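Local coordinates for TRAP dicarboxylate transporter-DctP subunit (Marinobacter aquaeolei, PDB 4PFI), which probably binds an organic acid solute in the periplasm and hands it to a TRAP-type membrane transporter, at residues A105-E110 with H145-Q150; L113-F118 with R180-E185; S184-E189 with I324-E329; F191-A196 with L317-R322. All coordinates share one frame; numbering follows the deposited sequence.

Interaction 1: A105-E110 with H145-Q150; sequences ADTVPE and HNAGLQ
The methyl of A147 points straight at the loop 105-110 and meets two of its residues, T107 and V108, from the same general side. CB of A147 lies 4.0 Å from CB of T107 and 3.9 Å from CG2 of V108, the latter being the single apolar pair of side chains in this contact. The two loop residues present themselves differently. T107 aims its CA-CB bond at A147, and the touching is done by CB itself; OG1, held between the backbone N and the carbonyl carbon (chi1 49°), hydrogen-bonds L104 O at the end of helix 101-104. The CA-CB bond of V108 instead runs across the line to A147. With CG1 anti to the backbone N (chi1 -166°), it is CG2, on the N side, that reaches the alanine. V108 is buried, since it also packs on A143 and Y144 of helix 134-145, whereas T107 stays at the surface, making this a small contact that only its valine end carries into the interior. A147 is held out for it by a type I turn in which G148 N bonds H145 O at 2.6 Å. G148, with positive phi, is the C-prime residue, and L149 N returns to Y144 O: a Schellman motif that ends helix 134-145 and leads the chain into strand 149-164.

Interaction 2: L113-F118 with R180-E185; sequences LFNLHF and RTMTSE
N115 is the residue of 113-118 that meets the loop 180-185, through M182 and S184. L113 and F114 belong to a short 3-10 segment and face other neighbours: L113 packs on F323 and I335 of helix 318-339, and the ring of F114 meets that of F154. L116 N bonds L113 O at 3.3 Å, closing a turn over F114 and N115. The N115 side chain then reaches over to the loop. Its CG is anti to the carbonyl carbon (chi1 -53°), which brings OD1 to 3.4 Å from CB of S184 and 3.6 Å from OG, while ND2 stands 4.3 Å from CG of M182. Neither approach is a hydrogen bond, and OD1 is buried with no polar partner in the model. M182, a selenomethionine, touches only with the base of its side chain, since the end carrying SE leads away. Next, L116 packs on T186 and A319, and H117 hydrogen-bonds Y194 OH through ND1 while its ring meets F191 edge-to-face. F118 finishes the segment against helix 306-316. Across the way the loop is braced from within: R180 NH2 bonds T181 O at 2.7 Å (N-H...O angle 146°), and T181 OG1, also hydrogen-bonded to Q200 NE2, bonds M182 O at 3.0 Å from above the carbonyl plane. T183 centres an inverse gamma turn just before S184, the N-cap of helix 185-192, so N115 packs on the entry to the helix of a beta-alpha-beta crossover joining parallel strands 178-180 and 197-199.

Interaction 3: S184-E189 with I324-E329; sequences SETAAE and IELTGE
I324 O is gripped by two backbone N-H groups, G328 N at 2.6 Å and T327 N at 3.1 Å, in the helical turn that holds L326 out toward E185 and T186. The helix is distorted here, G328 having positive phi. L326 does nearly all the touching with one methyl: CD1 lies 3.8 Å from OE1 of E185 and about 4.0 Å from its CB, CG and CD. That even spacing arises because E185, with CG anti to the backbone N (chi1 -169°) and the chain extended beyond, offers its whole length as a rail, which the leucine crosses at about a right angle. The glutamate thus contributes its methylenes, CD and OE1, with both residues still exposed to solvent. Further in, T186 OG1 comes to 4.4 Å from the same CD1, and T186 is the buried member of the trio. S184 is the N-cap of this helix, although the bond from T186 N to S184 OG is weak at 3.5 Å. The contact therefore joins the first turn of helix 185-192, which follows strand 178-180 after a short loop, to the middle of helix 318-339, where F323 also packs on T186.

Interaction 4: F191-A196 with L317-R322; sequences FRSYGA and LPARQR
Van der Waals contact comes first: S193 OG rests on the ring of P318, 3.8 Å from CB and 4.1 Å from CG. The serine CA-CB bond points at the proline, and a chi1 of -59°, with OG anti to the carbonyl carbon, places that oxygen where it meets both P318 and E189 O. OG is also 3.8 Å from A319 N, too far for a bond, and 4.4 Å from A319 CB; its hydrogen-bond partner is E189 O, four residues earlier in helix 185-192. The charged groups form a second set at the surface. R192 NH1 and R322 NH1 stand 4.3 Å apart, the R192 nitrogen at the edge of the R322 guanidinium, near its plane. Both look to one anion: R192 NH1 makes a salt bridge with E189 OE1, and R322 NH1 a long, weak ion pair with it, which probably offsets the like charges. R322 curls to get there (chi2 65°, chi3 41°), and its NE keeps a salt bridge to E325 OE1. Backbone bonds make up the last group. G195 N returns to R192 O at 2.9 Å, closing a type I turn, and A196 N returns to F191 O at 3.1 Å. With positive phi at G195 this is a Schellman motif, ending helix 185-192 beside the first turn of helix 318-339 and releasing the chain toward strand 197-199.

In the fold
From the N terminus, the loop after helix 101-104 opens interaction 1 and then interaction 2. Interaction 1 closes first, tying the loop to the end of helix 134-145; interaction 2 closes after strand 178-180, tying it to the entry of helix 185-192, so the two cross. Its closing residues S184 and E185 also open interaction 3, which spans 134 residues. Interaction 4 lies within that span, its centre about 10 Å from that of interaction 3, and both tie helix 185-192 to helix 318-339. The loop also bridges the set: P109 of interaction 1 packs on T327 of interaction 3, and H117 O of interaction 2 bonds R320 NH2 of interaction 4.

Interaction 1: A105-E110 with H145-Q150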
# COMPACT_ATOMS: atom_id res chain seq x y z
N ALA A 105 -11.52 -0.97 1.73
CA ALA A 105 -12.00 -0.22 2.90
C ALA A 105 -13.50 -0.38 3.22
O ALA A 105 -13.90 -0.24 4.37
CB ALA A 105 -11.65 1.27 2.75
N ASP A 106 -14.33 -0.65 2.21
CA ASP A 106 -15.77 -0.79 2.45
C ASP A 106 -16.14 -2.22 2.82
O ASP A 106 -17.24 -2.47 3.33
CB ASP A 106 -16.56 -0.36 1.22
CG ASP A 106 -16.68 1.16 1.11
OD1 ASP A 106 -17.01 1.82 2.13
OD2 ASP A 106 -16.44 1.69 0.00
N THR A 107 -15.23 -3.15 2.59
CA THR A 107 -15.48 -4.55 2.92
C THR A 107 -14.60 -5.02 4.10
O THR A 107 -15.08 -5.74 4.98
CB THR A 107 -15.25 -5.45 1.68
OG1 THR A 107 -13.98 -5.13 1.09
CG2 THR A 107 -16.32 -5.23 0.65
N VAL A 108 -13.34 -4.59 4.11
CA VAL A 108 -12.36 -4.97 5.14
C VAL A 108 -11.69 -3.74 5.77
O VAL A 108 -10.52 -3.44 5.51
CB VAL A 108 -11.24 -5.84 4.52
CG1 VAL A 108 -10.44 -6.51 5.61
CG2 VAL A 108 -11.83 -6.85 3.56
N PRO A 109 -12.44 -3.03 6.63
CA PRO A 109 -12.02 -1.75 7.23
C PRO A 109 -10.76 -1.86 8.09
O PRO A 109 -10.11 -0.85 8.36
CB PRO A 109 -13.21 -1.36 8.11
CG PRO A 109 -14.34 -2.30 7.72
CD PRO A 109 -13.69 -3.53 7.21
N GLU A 110 -10.42 -3.08 8.49
CA GLU A 110 -9.27 -3.32 9.35
C GLU A 110 -7.98 -2.95 8.62
O GLU A 110 -6.96 -2.66 9.25
CB GLU A 110 -9.24 -4.79 9.78
CG GLU A 110 -10.44 -5.18 10.66
CD GLU A 110 -11.77 -5.26 9.90
OE1 GLU A 110 -11.76 -5.61 8.69
OE2 GLU A 110 -12.83 -4.97 10.50
N HIS A 145 -12.04 -13.19 5.11
CA HIS A 145 -12.97 -14.29 4.86
C HIS A 145 -14.36 -13.71 4.81
O HIS A 145 -15.15 -14.03 3.93
CB HIS A 145 -12.89 -15.36 5.95
CG HIS A 145 -11.72 -16.29 5.82
ND1 HIS A 145 -11.45 -16.97 4.65
CD2 HIS A 145 -10.78 -16.68 6.71
CE1 HIS A 145 -10.38 -17.73 4.83
NE2 HIS A 145 -9.95 -17.56 6.07
N ASN A 146 -14.65 -12.82 5.75
CA ASN A 146 -15.92 -12.11 5.81
C ASN A 146 -16.26 -11.40 4.49
O ASN A 146 -17.42 -11.12 4.22
CB ASN A 146 -15.91 -11.11 6.96
CG ASN A 146 -17.27 -10.52 7.25
OD1 ASN A 146 -17.59 -9.42 6.78
ND2 ASN A 146 -18.08 -11.23 8.03
N ALA A 147 -15.25 -11.11 3.68
CA ALA A 147 -15.45 -10.51 2.35
C ALA A 147 -15.29 -11.55 1.24
O ALA A 147 -15.27 -11.21 0.06
CB ALA A 147 -14.46 -9.34 2.13
N GLY A 148 -15.18 -12.82 1.65
CA GLY A 148 -15.01 -13.95 0.75
C GLY A 148 -13.63 -14.05 0.11
O GLY A 148 -13.50 -14.45 -1.05
N LEU A 149 -12.60 -13.72 0.88
CA LEU A 149 -11.24 -13.73 0.34
C LEU A 149 -10.27 -14.49 1.24
O LEU A 149 -10.35 -14.43 2.47
CB LEU A 149 -10.74 -12.29 0.12
CG LEU A 149 -11.43 -11.50 -0.99
CD1 LEU A 149 -11.01 -10.03 -0.95
CD2 LEU A 149 -11.14 -12.11 -2.35
N GLN A 150 -9.32 -15.19 0.62
CA GLN A 150 -8.26 -15.82 1.38
C GLN A 150 -7.04 -14.88 1.42
O GLN A 150 -6.41 -14.64 0.39
CB GLN A 150 -7.88 -17.18 0.77
CG GLN A 150 -6.78 -17.89 1.52
CD GLN A 150 -7.17 -18.26 2.95
OE1 GLN A 150 -8.09 -19.04 3.16
NE2 GLN A 150 -6.46 -17.69 3.93

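Interaction 2: L113-F118 with R180-E185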
# COMPACT_ATOMS: atom_id res chain seq x y z
N LEU A 113 -5.69 0.16 9.25
CA LEU A 113 -4.51 0.14 10.09
C LEU A 113 -3.27 0.62 9.31
O LEU A 113 -2.44 1.32 9.86
CB LEU A 113 -4.27 -1.28 10.60
CG LEU A 113 -3.05 -1.50 11.50
CD1 LEU A 113 -3.37 -1.13 12.95
CD2 LEU A 113 -2.57 -2.99 11.40
N PHE A 114 -3.16 0.23 8.05
CA PHE A 114 -1.98 0.51 7.23
C PHE A 114 -1.89 1.93 6.70
O PHE A 114 -0.86 2.30 6.14
CB PHE A 114 -1.91 -0.48 6.05
CG PHE A 114 -1.75 -1.89 6.48
CD1 PHE A 114 -0.64 -2.27 7.21
CD2 PHE A 114 -2.74 -2.83 6.21
CE1 PHE A 114 -0.50 -3.59 7.65
CE2 PHE A 114 -2.61 -4.14 6.64
CZ PHE A 114 -1.47 -4.53 7.37
N ASN A 115 -2.95 2.71 6.87
CA ASN A 115 -2.89 4.14 6.54
C ASN A 115 -2.75 5.04 7.78
O ASN A 115 -2.72 6.25 7.64
CB ASN A 115 -4.12 4.59 5.73
CG ASN A 115 -4.38 3.76 4.48
OD1 ASN A 115 -5.54 3.49 4.14
ND2 ASN A 115 -3.32 3.34 3.79
N LEU A 116 -2.68 4.46 8.98
CA LEU A 116 -2.45 5.26 10.20
C LEU A 116 -1.01 5.77 10.27
O LEU A 116 -0.06 5.03 10.01
CB LEU A 116 -2.77 4.44 11.46
CG LEU A 116 -4.27 4.21 11.72
CD1 LEU A 116 -4.46 3.23 12.85
CD2 LEU A 116 -5.00 5.53 12.02
N HIS A 117 -0.82 7.04 10.60
CA HIS A 117 0.53 7.60 10.60
C HIS A 117 1.29 7.21 11.88
O HIS A 117 0.70 7.19 12.96
CB HIS A 117 0.48 9.12 10.45
CG HIS A 117 -0.01 9.58 9.10
ND1 HIS A 117 -0.02 10.89 8.72
CD2 HIS A 117 -0.52 8.87 8.06
CE1 HIS A 117 -0.52 10.99 7.49
NE2 HIS A 117 -0.83 9.78 7.08
N PHE A 118 2.59 6.90 11.74
CA PHE A 118 3.50 6.68 12.88
C PHE A 118 3.10 5.49 13.76
O PHE A 118 3.37 5.49 14.94
CB PHE A 118 3.61 7.96 13.72
CG PHE A 118 4.02 9.16 12.90
CD1 PHE A 118 5.31 9.26 12.40
CD2 PHE A 118 3.11 10.16 12.59
CE1 PHE A 118 5.69 10.33 11.61
CE2 PHE A 118 3.50 11.25 11.81
CZ PHE A 118 4.79 11.32 11.31
N ARG A 180 -4.85 15.30 -1.54
CA ARG A 180 -5.40 14.04 -2.07
C ARG A 180 -4.82 12.80 -1.34
O ARG A 180 -3.61 12.54 -1.35
CB ARG A 180 -5.26 14.02 -3.60
CG ARG A 180 -5.04 12.67 -4.27
CD ARG A 180 -6.14 11.74 -4.09
NE ARG A 180 -6.27 10.82 -5.21
CZ ARG A 180 -6.78 9.58 -5.12
NH1 ARG A 180 -6.90 8.84 -6.22
NH2 ARG A 180 -7.17 9.05 -3.96
N THR A 181 -5.70 12.06 -0.69
CA THR A 181 -5.33 10.99 0.22
C THR A 181 -5.73 9.65 -0.39
O THR A 181 -6.43 9.63 -1.39
CB THR A 181 -6.11 11.12 1.57
OG1 THR A 181 -7.51 10.95 1.34
CG2 THR A 181 -5.86 12.46 2.24
N MSE A 182 -5.33 8.55 0.24
CA MSE A 182 -5.85 7.23 -0.14
C MSE A 182 -7.37 7.25 0.10
O MSE A 182 -7.88 8.01 0.93
CB MSE A 182 -5.18 6.10 0.68
CG MSE A 182 -3.69 5.87 0.35
SE MSE A 182 -3.35 5.57 -1.59
CE MSE A 182 -3.02 7.42 -2.10
N THR A 183 -8.09 6.40 -0.60
CA THR A 183 -9.54 6.41 -0.53
C THR A 183 -10.09 5.60 0.65
O THR A 183 -10.98 4.77 0.51
CB THR A 183 -10.15 5.89 -1.83
OG1 THR A 183 -11.58 6.05 -1.79
CG2 THR A 183 -9.77 4.41 -2.06
N SER A 184 -9.55 5.87 1.83
CA SER A 184 -9.96 5.20 3.04
C SER A 184 -10.38 6.28 4.03
O SER A 184 -9.73 7.32 4.14
CB SER A 184 -8.78 4.40 3.60
OG SER A 184 -9.10 3.81 4.85
N GLU A 185 -11.45 6.05 4.77
CA GLU A 185 -11.89 7.03 5.75
C GLU A 185 -10.76 7.30 6.76
O GLU A 185 -10.55 8.43 7.20
CB GLU A 185 -13.13 6.52 6.47
CG GLU A 185 -13.80 7.56 7.30
CD GLU A 185 -15.29 7.29 7.48
OE1 GLU A 185 -15.75 6.19 7.08
OE2 GLU A 185 -15.99 8.17 8.02

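Interaction 3: S184-E189 with I324-E329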
# COMPACT_ATOMS: atom_id res chain seq x y z
N SER A 184 -9.55 5.87 1.83
CA SER A 184 -9.96 5.20 3.04
C SER A 184 -10.38 6.28 4.03
O SER A 184 -9.73 7.32 4.14
CB SER A 184 -8.78 4.40 3.60
OG SER A 184 -9.10 3.81 4.85
N GLU A 185 -11.45 6.05 4.77
CA GLU A 185 -11.89 7.03 5.75
C GLU A 185 -10.76 7.30 6.76
O GLU A 185 -10.55 8.43 7.20
CB GLU A 185 -13.13 6.52 6.47
CG GLU A 185 -13.80 7.56 7.30
CD GLU A 185 -15.29 7.29 7.48
OE1 GLU A 185 -15.75 6.19 7.08
OE2 GLU A 185 -15.99 8.17 8.02
N THR A 186 -10.02 6.26 7.10
CA THR A 186 -8.95 6.41 8.06
C THR A 186 -7.85 7.26 7.46
O THR A 186 -7.24 8.06 8.17
CB THR A 186 -8.40 5.05 8.49
OG1 THR A 186 -9.46 4.28 9.06
CG2 THR A 186 -7.29 5.21 9.51
N ALA A 187 -7.59 7.08 6.17
CA ALA A 187 -6.53 7.83 5.50
C ALA A 187 -6.92 9.30 5.39
O ALA A 187 -6.08 10.18 5.61
CB ALA A 187 -6.22 7.25 4.10
N ALA A 188 -8.19 9.57 5.11
CA ALA A 188 -8.69 10.94 5.07
C ALA A 188 -8.52 11.62 6.43
O ALA A 188 -8.04 12.76 6.52
CB ALA A 188 -10.16 10.96 4.66
N GLU A 189 -8.91 10.91 7.49
CA GLU A 189 -8.88 11.47 8.84
C GLU A 189 -7.47 11.80 9.31
O GLU A 189 -7.27 12.72 10.08
CB GLU A 189 -9.53 10.51 9.84
CG GLU A 189 -9.62 11.10 11.22
CD GLU A 189 -10.46 12.38 11.25
OE1 GLU A 189 -11.22 12.64 10.28
OE2 GLU A 189 -10.37 13.14 12.25
N ILE A 324 -10.73 3.12 15.49
CA ILE A 324 -11.35 2.26 16.51
C ILE A 324 -12.88 2.30 16.43
O ILE A 324 -13.51 1.26 16.42
CB ILE A 324 -10.96 2.66 17.96
CG1 ILE A 324 -9.46 2.49 18.18
CG2 ILE A 324 -11.72 1.81 18.99
CD1 ILE A 324 -8.95 1.12 17.79
N GLU A 325 -13.46 3.50 16.36
CA GLU A 325 -14.90 3.65 16.14
C GLU A 325 -15.39 2.78 14.98
O GLU A 325 -16.47 2.19 15.04
CB GLU A 325 -15.26 5.10 15.85
CG GLU A 325 -15.00 6.06 16.98
CD GLU A 325 -15.04 7.53 16.54
OE1 GLU A 325 -15.15 7.80 15.31
OE2 GLU A 325 -14.95 8.42 17.42
N LEU A 326 -14.59 2.70 13.92
CA LEU A 326 -14.96 1.98 12.71
C LEU A 326 -14.73 0.47 12.76
O LEU A 326 -15.37 -0.27 12.01
CB LEU A 326 -14.19 2.55 11.51
CG LEU A 326 -14.72 3.87 10.95
CD1 LEU A 326 -13.77 4.47 9.88
CD2 LEU A 326 -16.14 3.67 10.38
N THR A 327 -13.82 -0.00 13.61
CA THR A 327 -13.44 -1.41 13.61
C THR A 327 -13.60 -2.08 14.98
O THR A 327 -13.47 -3.30 15.10
CB THR A 327 -11.99 -1.59 13.12
OG1 THR A 327 -11.10 -0.86 13.97
CG2 THR A 327 -11.84 -1.11 11.67
N GLY A 328 -13.88 -1.28 16.01
CA GLY A 328 -14.08 -1.77 17.36
C GLY A 328 -12.90 -2.52 17.95
O GLY A 328 -11.75 -2.11 17.81
N GLU A 329 -13.21 -3.62 18.63
CA GLU A 329 -12.24 -4.33 19.46
C GLU A 329 -11.11 -4.97 18.65
O GLU A 329 -9.97 -5.07 19.13
CB GLU A 329 -12.96 -5.40 20.28
CG GLU A 329 -13.87 -4.82 21.34
CD GLU A 329 -13.10 -4.09 22.43
OE1 GLU A 329 -11.92 -4.45 22.66
OE2 GLU A 329 -13.66 -3.15 23.03

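Interaction 4: F191-A196 with L317-R322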
# COMPACT_ATOMS: atom_id res chain seq x y z
N PHE A 191 -5.06 13.11 7.57
CA PHE A 191 -4.66 14.43 7.07
C PHE A 191 -5.62 15.52 7.55
O PHE A 191 -5.24 16.68 7.72
CB PHE A 191 -4.54 14.39 5.54
CG PHE A 191 -3.29 13.67 5.07
CD1 PHE A 191 -2.06 14.33 5.04
CD2 PHE A 191 -3.32 12.32 4.71
CE1 PHE A 191 -0.91 13.67 4.65
CE2 PHE A 191 -2.17 11.67 4.32
CZ PHE A 191 -0.96 12.34 4.28
N ARG A 192 -6.86 15.15 7.81
CA ARG A 192 -7.79 16.07 8.43
C ARG A 192 -7.24 16.44 9.81
O ARG A 192 -7.42 17.56 10.26
CB ARG A 192 -9.17 15.43 8.54
CG ARG A 192 -10.28 16.40 8.73
CD ARG A 192 -11.62 15.65 8.76
NE ARG A 192 -12.11 15.26 7.42
CZ ARG A 192 -12.31 14.01 6.98
NH1 ARG A 192 -12.04 12.95 7.74
NH2 ARG A 192 -12.77 13.80 5.76
N SER A 193 -6.56 15.52 10.47
CA SER A 193 -5.96 15.81 11.78
C SER A 193 -4.97 16.97 11.72
O SER A 193 -4.85 17.72 12.67
CB SER A 193 -5.23 14.59 12.34
OG SER A 193 -6.09 13.49 12.47
N TYR A 194 -4.25 17.10 10.61
CA TYR A 194 -3.28 18.18 10.43
C TYR A 194 -3.95 19.47 9.98
O TYR A 194 -3.31 20.52 9.89
CB TYR A 194 -2.22 17.77 9.39
CG TYR A 194 -1.53 16.46 9.72
CD1 TYR A 194 -1.36 16.05 11.05
CD2 TYR A 194 -1.06 15.63 8.72
CE1 TYR A 194 -0.74 14.86 11.37
CE2 TYR A 194 -0.45 14.44 9.01
CZ TYR A 194 -0.30 14.06 10.35
OH TYR A 194 0.32 12.88 10.64
N GLY A 195 -5.26 19.40 9.72
CA GLY A 195 -6.03 20.56 9.33
C GLY A 195 -6.16 20.69 7.82
O GLY A 195 -6.36 21.79 7.33
N ALA A 196 -6.03 19.60 7.08
CA ALA A 196 -6.23 19.65 5.64
C ALA A 196 -7.70 19.40 5.31
O ALA A 196 -8.46 18.98 6.17
CB ALA A 196 -5.34 18.64 4.93
N LEU A 317 -2.98 11.55 16.30
CA LEU A 317 -3.67 10.58 17.17
C LEU A 317 -5.17 10.37 16.84
O LEU A 317 -5.63 9.24 16.81
CB LEU A 317 -3.46 10.97 18.63
CG LEU A 317 -1.98 10.87 19.03
CD1 LEU A 317 -1.75 11.39 20.44
CD2 LEU A 317 -1.46 9.42 18.91
N PRO A 318 -5.90 11.44 16.54
CA PRO A 318 -7.34 11.36 16.23
C PRO A 318 -7.71 10.39 15.10
O PRO A 318 -8.84 9.92 15.11
CB PRO A 318 -7.70 12.79 15.82
CG PRO A 318 -6.70 13.65 16.51
CD PRO A 318 -5.42 12.84 16.54
N ALA A 319 -6.82 10.12 14.15
CA ALA A 319 -7.12 9.07 13.17
C ALA A 319 -7.22 7.68 13.82
O ALA A 319 -7.91 6.80 13.32
CB ALA A 319 -6.11 9.06 12.06
N ARG A 320 -6.53 7.48 14.95
CA ARG A 320 -6.60 6.21 15.68
C ARG A 320 -7.98 6.05 16.29
O ARG A 320 -8.56 4.97 16.25
CB ARG A 320 -5.49 6.12 16.74
CG ARG A 320 -4.15 5.91 16.08
CD ARG A 320 -2.97 5.92 17.02
NE ARG A 320 -1.73 6.10 16.27
CZ ARG A 320 -0.51 5.85 16.74
NH1 ARG A 320 -0.35 5.40 17.98
NH2 ARG A 320 0.55 6.06 15.96
N GLN A 321 -8.50 7.14 16.83
CA GLN A 321 -9.83 7.16 17.42
C GLN A 321 -10.88 6.80 16.37
O GLN A 321 -11.66 5.88 16.57
CB GLN A 321 -10.10 8.55 18.01
CG GLN A 321 -11.48 8.73 18.63
CD GLN A 321 -11.74 10.16 19.06
OE1 GLN A 321 -10.93 10.77 19.76
NE2 GLN A 321 -12.85 10.73 18.60
N ARG A 322 -10.86 7.50 15.24
CA ARG A 322 -11.80 7.23 14.14
C ARG A 322 -11.67 5.78 13.67
O ARG A 322 -12.66 5.13 13.33
CB ARG A 322 -11.56 8.20 12.97
CG ARG A 322 -12.30 7.84 11.66
CD ARG A 322 -13.84 7.92 11.77
NE ARG A 322 -14.31 9.08 12.54
CZ ARG A 322 -14.37 10.34 12.07
NH1 ARG A 322 -13.98 10.62 10.82
NH2 ARG A 322 -14.80 11.32 12.86